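PDB 6GY4: protein bicaudal C homolog 1 from Homo sapiens, which probably binds RNA through its KH domains, the first of which lies at the N-terminal end. Local coordinates for residues K12-E15 with A16-A20. Residues are numbered along the deposited sequence; the frame is centred on the assembly and turned at random.
Sequences KKLE and AMLQA
L14 and L18, one helical turn apart, carry the apolar contact: CD1 of L14 lies 4.0 Å from CD1 of L18, and the two side chains run past each other at a slant. L14 sends its CG anti to the backbone N (chi1 175°), whereas L18 sets CG anti to its own carbonyl carbon (chi1 -70°), leaning back so that L18 CG rests 3.4 Å from L14 O. Both leucines also touch F33 of helix 32-40, and L18 meets W46 as well. Cutting L18 back to an alanine would remove the methyl that meets L14 CD1 and would probably open a gap toward F33 and W46. M17 CG lies 3.3 Å from K13 O, and its side chain reaches F32 and L82.

Backbone bonds link the turns. A16 N, M17 N and L18 N donate to K12 O, K13 O and L14 O, the last at 3.1 Å and 160°. The bond from Q19 N to E15 O is weak, at 3.4 Å.

Along the exposed polar side, Q19 CG lies 3.4 Å from E15 O, while the E15 carboxylate and Q19 amide stay farther apart, with OE2 4.3 Å from NE2. With leucines turned to helix 32-40 and polar chains on an exposed flank, residues 12-20 form an amphipathic part of helix 11-23, which follows strand 2-8 in the beta-alpha-alpha-beta-beta-alpha order of a type I KH domain.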
ATOM      1  N   LYS A  12       8.981  -6.677   8.389  1.00 45.02           N
ATOM      2  CA  LYS A  12      10.020  -7.301   7.577  1.00 39.58           C
ATOM      3  C   LYS A  12       9.611  -7.376   6.112  1.00 37.55           C
ATOM      4  O   LYS A  12      10.450  -7.202   5.222  1.00 53.91           O
ATOM      5  CB  LYS A  12      10.342  -8.692   8.121  1.00 41.68           C
ATOM      6  CG  LYS A  12      11.493  -8.734   9.114  1.00 45.54           C
ATOM      7  CD  LYS A  12      11.457 -10.020   9.922  1.00 47.86           C
ATOM      8  CE  LYS A  12      12.757 -10.246  10.673  1.00 52.97           C
ATOM      9  NZ  LYS A  12      12.640 -11.410  11.591  1.00 70.31           N
ATOM     10  N   LYS A  13       8.331  -7.638   5.842  1.00 35.46           N
ATOM     11  CA  LYS A  13       7.869  -7.705   4.460  1.00 35.95           C
ATOM     12  C   LYS A  13       7.901  -6.328   3.812  1.00 33.54           C
ATOM     13  O   LYS A  13       8.337  -6.178   2.666  1.00 60.82           O
ATOM     14  CB  LYS A  13       6.464  -8.307   4.405  1.00 33.17           C
ATOM     15  CG  LYS A  13       6.384  -9.765   4.842  1.00 34.58           C
ATOM     16  CD  LYS A  13       5.006 -10.354   4.558  1.00 34.34           C
ATOM     17  CE  LYS A  13       4.930 -11.816   4.978  1.00 36.48           C
ATOM     18  NZ  LYS A  13       3.652 -12.461   4.563  1.00 37.20           N
ATOM     19  N   LEU A  14       7.436  -5.305   4.535  1.00 33.04           N
ATOM     20  CA  LEU A  14       7.557  -3.939   4.038  1.00 40.13           C
ATOM     21  C   LEU A  14       9.019  -3.550   3.859  1.00 40.85           C
ATOM     22  O   LEU A  14       9.363  -2.804   2.935  1.00 48.78           O
ATOM     23  CB  LEU A  14       6.859  -2.969   4.991  1.00 33.41           C
ATOM     24  CG  LEU A  14       6.996  -1.482   4.667  1.00 34.60           C
ATOM     25  CD1 LEU A  14       6.380  -1.168   3.312  1.00 35.37           C
ATOM     26  CD2 LEU A  14       6.362  -0.641   5.761  1.00 35.73           C
ATOM     27  N   GLU A  15       9.895  -4.052   4.733  1.00 36.91           N
ATOM     28  CA  GLU A  15      11.316  -3.745   4.622  1.00 46.17           C
ATOM     29  C   GLU A  15      11.876  -4.239   3.293  1.00 52.41           C
ATOM     30  O   GLU A  15      12.567  -3.499   2.583  1.00 53.66           O
ATOM     31  CB  GLU A  15      12.079  -4.361   5.798  1.00 46.15           C
ATOM     32  CG  GLU A  15      13.482  -3.798   6.002  1.00 47.52           C
ATOM     33  CD  GLU A  15      14.301  -4.609   6.991  1.00 58.36           C
ATOM     34  OE1 GLU A  15      13.704  -5.360   7.791  1.00 50.73           O
ATOM     35  OE2 GLU A  15      15.547  -4.502   6.964  1.00 72.41           O
ATOM     36  N   ALA A  16      11.563  -5.486   2.929  1.00 39.94           N
ATOM     37  CA  ALA A  16      12.102  -6.058   1.700  1.00 41.67           C
ATOM     38  C   ALA A  16      11.494  -5.406   0.465  1.00 40.66           C
ATOM     39  O   ALA A  16      12.179  -5.231  -0.550  1.00 48.27           O
ATOM     40  CB  ALA A  16      11.870  -7.570   1.678  1.00 41.91           C
ATOM     41  N   MET A  17      10.208  -5.051   0.522  1.00 37.80           N
ATOM     42  CA  MET A  17       9.564  -4.451  -0.642  1.00 37.50           C
ATOM     43  C   MET A  17      10.160  -3.087  -0.963  1.00 49.72           C
ATOM     44  O   MET A  17      10.341  -2.744  -2.137  1.00 70.26           O
ATOM     45  CB  MET A  17       8.057  -4.335  -0.413  1.00 35.01           C
ATOM     46  CG  MET A  17       7.314  -5.658  -0.420  1.00 41.53           C
ATOM     47  SD  MET A  17       7.355  -6.489  -2.020  1.00 45.42           S
ATOM     48  CE  MET A  17       6.769  -5.180  -3.092  1.00 56.19           C
ATOM     49  N   LEU A  18      10.469  -2.295   0.065  1.00 54.37           N
ATOM     50  CA  LEU A  18      11.050  -0.978  -0.175  1.00 53.19           C
ATOM     51  C   LEU A  18      12.442  -1.087  -0.781  1.00 60.21           C
ATOM     52  O   LEU A  18      12.836  -0.246  -1.596  1.00 70.97           O
ATOM     53  CB  LEU A  18      11.083  -0.178   1.125  1.00 46.39           C
ATOM     54  CG  LEU A  18       9.714   0.271   1.632  1.00 42.09           C
ATOM     55  CD1 LEU A  18       9.815   0.789   3.054  1.00 40.48           C
ATOM     56  CD2 LEU A  18       9.125   1.331   0.711  1.00 45.14           C
ATOM     57  N   GLN A  19      13.201  -2.119  -0.404  1.00 61.59           N
ATOM     58  CA  GLN A  19      14.532  -2.298  -0.974  1.00 63.77           C
ATOM     59  C   GLN A  19      14.442  -2.680  -2.449  1.00 66.35           C
ATOM     60  O   GLN A  19      15.129  -2.097  -3.295  1.00 81.07           O
ATOM     61  CB  GLN A  19      15.309  -3.347  -0.173  1.00 67.64           C
ATOM     62  CG  GLN A  19      15.647  -2.911   1.252  1.00 75.81           C
ATOM     63  CD  GLN A  19      16.355  -3.991   2.056  1.00 89.36           C
ATOM     64  OE1 GLN A  19      16.215  -5.182   1.780  1.00 91.93           O
ATOM     65  NE2 GLN A  19      17.119  -3.573   3.060  1.00 91.97           N
ATOM     66  N   ALA A  20      13.576  -3.644  -2.773  1.00 59.04           N
ATOM     67  CA  ALA A  20      13.392  -4.056  -4.162  1.00 59.60           C
ATOM     68  C   ALA A  20      12.900  -2.905  -5.032  1.00 63.34           C
ATOM     69  O   ALA A  20      13.303  -2.781  -6.195  1.00 76.24           O
ATOM     70  CB  ALA A  20      12.412  -5.226  -4.230  1.00 58.22           C
TER